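Local coordinates for putative curved DNA-binding protein (Chaetomium thermophilum var. thermophilum DSM 1495, PDB 4IPA) that probably acts in ribosome biogenesis as an Arx1 protein, a member of the peptidase M24 family related to methionine aminopeptidases, at residues Q34-V39 with L120-D125. Sequence-based numbering, arbitrary orientation.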
ATOM      1  N   GLN A  34     -13.614  -2.789  -5.567  1.00 21.46           N
ATOM      2  CA  GLN A  34     -13.947  -3.926  -6.409  1.00 25.08           C
ATOM      3  C   GLN A  34     -13.104  -3.891  -7.677  1.00 24.33           C
ATOM      4  O   GLN A  34     -12.613  -4.923  -8.124  1.00 26.98           O
ATOM      5  CB  GLN A  34     -15.439  -3.938  -6.750  1.00 24.43           C
ATOM      6  CG  GLN A  34     -16.344  -4.341  -5.591  1.00 22.07           C
ATOM      7  CD  GLN A  34     -17.815  -4.358  -5.990  1.00 28.48           C
ATOM      8  OE1 GLN A  34     -18.428  -3.310  -6.211  1.00 25.76           O
ATOM      9  NE2 GLN A  34     -18.378  -5.553  -6.111  1.00 29.54           N
ATOM     10  N   ILE A  35     -12.914  -2.707  -8.249  1.00 22.95           N
ATOM     11  CA  ILE A  35     -12.051  -2.600  -9.414  1.00 22.92           C
ATOM     12  C   ILE A  35     -10.612  -2.956  -9.051  1.00 21.83           C
ATOM     13  O   ILE A  35      -9.971  -3.726  -9.760  1.00 22.00           O
ATOM     14  CB  ILE A  35     -12.091  -1.200 -10.077  1.00 24.61           C
ATOM     15  CG1 ILE A  35     -13.395  -1.005 -10.860  1.00 25.88           C
ATOM     16  CG2 ILE A  35     -10.923  -1.044 -11.037  1.00 19.04           C
ATOM     17  CD1 ILE A  35     -13.621   0.422 -11.378  1.00 26.59           C
ATOM     18  N   SER A  36     -10.105  -2.411  -7.948  1.00 20.37           N
ATOM     19  CA  SER A  36      -8.703  -2.654  -7.584  1.00 18.68           C
ATOM     20  C   SER A  36      -8.470  -4.125  -7.303  1.00 18.69           C
ATOM     21  O   SER A  36      -7.467  -4.675  -7.714  1.00 18.46           O
ATOM     22  CB  SER A  36      -8.282  -1.835  -6.364  1.00 17.18           C
ATOM     23  OG  SER A  36      -8.705  -0.493  -6.478  1.00 19.64           O
ATOM     24  N   GLU A  37      -9.400  -4.766  -6.604  1.00 15.91           N
ATOM     25  CA  GLU A  37      -9.220  -6.171  -6.269  1.00 21.50           C
ATOM     26  C   GLU A  37      -9.275  -7.058  -7.509  1.00 18.00           C
ATOM     27  O   GLU A  37      -8.548  -8.044  -7.600  1.00 17.15           O
ATOM     28  CB  GLU A  37     -10.229  -6.636  -5.209  1.00 20.25           C
ATOM     29  CG  GLU A  37     -10.019  -5.975  -3.840  1.00 21.55           C
ATOM     30  CD  GLU A  37     -11.037  -6.439  -2.799  1.00 29.12           C
ATOM     31  OE1 GLU A  37     -12.006  -7.141  -3.178  1.00 33.16           O
ATOM     32  OE2 GLU A  37     -10.872  -6.112  -1.600  1.00 28.71           O
ATOM     33  N   LYS A  38     -10.127  -6.697  -8.463  1.00 16.36           N
ATOM     34  CA  LYS A  38     -10.224  -7.451  -9.713  1.00 18.42           C
ATOM     35  C   LYS A  38      -8.964  -7.282 -10.571  1.00 22.45           C
ATOM     36  O   LYS A  38      -8.466  -8.253 -11.137  1.00 24.42           O
ATOM     37  CB  LYS A  38     -11.478  -7.065 -10.500  1.00 24.01           C
ATOM     38  CG  LYS A  38     -11.464  -7.517 -11.964  1.00 34.43           C
ATOM     39  CD  LYS A  38     -12.866  -7.510 -12.570  1.00 42.56           C
ATOM     40  CE  LYS A  38     -13.792  -8.486 -11.819  1.00 50.96           C
ATOM     41  NZ  LYS A  38     -15.201  -8.539 -12.343  1.00 57.29           N
ATOM     42  N   VAL A  39      -8.435  -6.059 -10.654  1.00 20.87           N
ATOM     43  CA  VAL A  39      -7.185  -5.844 -11.394  1.00 24.05           C
ATOM     44  C   VAL A  39      -6.012  -6.519 -10.685  1.00 20.59           C
ATOM     45  O   VAL A  39      -5.099  -7.045 -11.326  1.00 18.70           O
ATOM     46  CB  VAL A  39      -6.864  -4.351 -11.621  1.00 18.56           C
ATOM     47  CG1 VAL A  39      -5.510  -4.205 -12.310  1.00 16.65           C
ATOM     48  CG2 VAL A  39      -7.976  -3.674 -12.455  1.00 20.80           C
ATOM     49  N   LEU A 120      -1.525  -1.460  -6.468  1.00 14.79           N
ATOM     50  CA  LEU A 120      -2.215  -0.702  -7.490  1.00 17.38           C
ATOM     51  C   LEU A 120      -3.500  -0.197  -6.880  1.00 15.63           C
ATOM     52  O   LEU A 120      -3.820  -0.542  -5.748  1.00 18.38           O
ATOM     53  CB  LEU A 120      -2.505  -1.594  -8.697  1.00 15.23           C
ATOM     54  CG  LEU A 120      -3.294  -2.877  -8.446  1.00 17.20           C
ATOM     55  CD1 LEU A 120      -4.791  -2.616  -8.526  1.00 17.14           C
ATOM     56  CD2 LEU A 120      -2.882  -3.955  -9.468  1.00 16.78           C
ATOM     57  N   GLY A 121      -4.238   0.620  -7.613  1.00 15.99           N
ATOM     58  CA  GLY A 121      -5.524   1.057  -7.116  1.00 16.14           C
ATOM     59  C   GLY A 121      -6.309   1.959  -8.034  1.00 21.40           C
ATOM     60  O   GLY A 121      -5.754   2.605  -8.935  1.00 21.22           O
ATOM     61  N   ALA A 122      -7.614   1.995  -7.783  1.00 17.10           N
ATOM     62  CA  ALA A 122      -8.534   2.834  -8.524  1.00 18.16           C
ATOM     63  C   ALA A 122      -9.167   3.908  -7.653  1.00 21.00           C
ATOM     64  O   ALA A 122      -9.066   3.892  -6.421  1.00 21.96           O
ATOM     65  CB  ALA A 122      -9.633   1.993  -9.171  1.00 23.79           C
ATOM     66  N   GLN A 123      -9.906   4.782  -8.322  1.00 19.70           N
ATOM     67  CA  GLN A 123     -10.291   6.071  -7.797  1.00 21.89           C
ATOM     68  C   GLN A 123     -11.642   6.457  -8.434  1.00 22.14           C
ATOM     69  O   GLN A 123     -11.742   6.538  -9.661  1.00 21.23           O
ATOM     70  CB  GLN A 123      -9.178   7.025  -8.232  1.00 21.21           C
ATOM     71  CG  GLN A 123      -9.271   8.389  -7.799  1.00 17.65           C
ATOM     72  CD  GLN A 123     -10.190   9.201  -8.661  1.00 22.05           C
ATOM     73  OE1 GLN A 123     -11.334   9.431  -8.284  1.00 20.20           O
ATOM     74  NE2 GLN A 123      -9.691   9.669  -9.822  1.00 18.19           N
ATOM     75  N   ILE A 124     -12.677   6.662  -7.618  1.00 23.48           N
ATOM     76  CA  ILE A 124     -13.961   7.199  -8.116  1.00 23.60           C
ATOM     77  C   ILE A 124     -14.384   8.486  -7.406  1.00 21.80           C
ATOM     78  O   ILE A 124     -14.608   8.486  -6.199  1.00 24.87           O
ATOM     79  CB  ILE A 124     -15.145   6.194  -8.022  1.00 22.73           C
ATOM     80  CG1 ILE A 124     -15.005   5.081  -9.053  1.00 23.49           C
ATOM     81  CG2 ILE A 124     -16.471   6.918  -8.302  1.00 22.65           C
ATOM     82  CD1 ILE A 124     -14.362   3.874  -8.512  1.00 33.10           C
ATOM     83  N   ASP A 125     -14.518   9.561  -8.177  1.00 23.34           N
ATOM     84  CA  ASP A 125     -14.910  10.879  -7.684  1.00 21.51           C
ATOM     85  C   ASP A 125     -14.024  11.346  -6.543  1.00 22.85           C
ATOM     86  O   ASP A 125     -14.492  11.984  -5.601  1.00 22.10           O
ATOM     87  CB  ASP A 125     -16.385  10.916  -7.276  1.00 23.79           C
ATOM     88  CG  ASP A 125     -16.885  12.341  -6.997  1.00 27.47           C
ATOM     89  OD1 ASP A 125     -16.436  13.288  -7.677  1.00 27.57           O
ATOM     90  OD2 ASP A 125     -17.740  12.517  -6.102  1.00 28.05           O
TER
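S36 OG meets the peptide unit joining G121 to A122 at its N-H, coming from the helix side and lying about 24° out of the peptide plane. A122 N donates to S36 OG over 3.0 Å in a bent bond of 147° at the hydrogen. Backbone bonds of G121 to S82 and H83, and of A122 to T129, tie the strand to its neighbours. Close by, S36 OG also lies 3.6 Å from G121 CA. With OG turned beside its own backbone N (chi1 -46°), the hydroxyl also hydrogen-bonds A32 O one helical turn back, while two of its three bonds, to A122 N and T129 OG1, cross to the sheet.

The arrangement illustrates how the pita-bread fold of M24 proteins packs a helix on a sheet: segment 34-39 of helix 23-46 runs roughly antiparallel to 120-124 of strand 115-124, which lies between strands 79-88 and 127-136, with the short axes 6.8 Å apart. Apolar contacts flank the serine along the strand. On one side, I35 CG2 meets A122 CB at 3.8 Å, and M64 of helix 53-69 touches both residues. On the other, L120 CD1 sits 3.5 Å from S36 O and also approaches V39, 4.1 Å from its CB, while L120 CD2 lies 3.9 Å from V39 CG1, the branch that stands anti to the valine's backbone N.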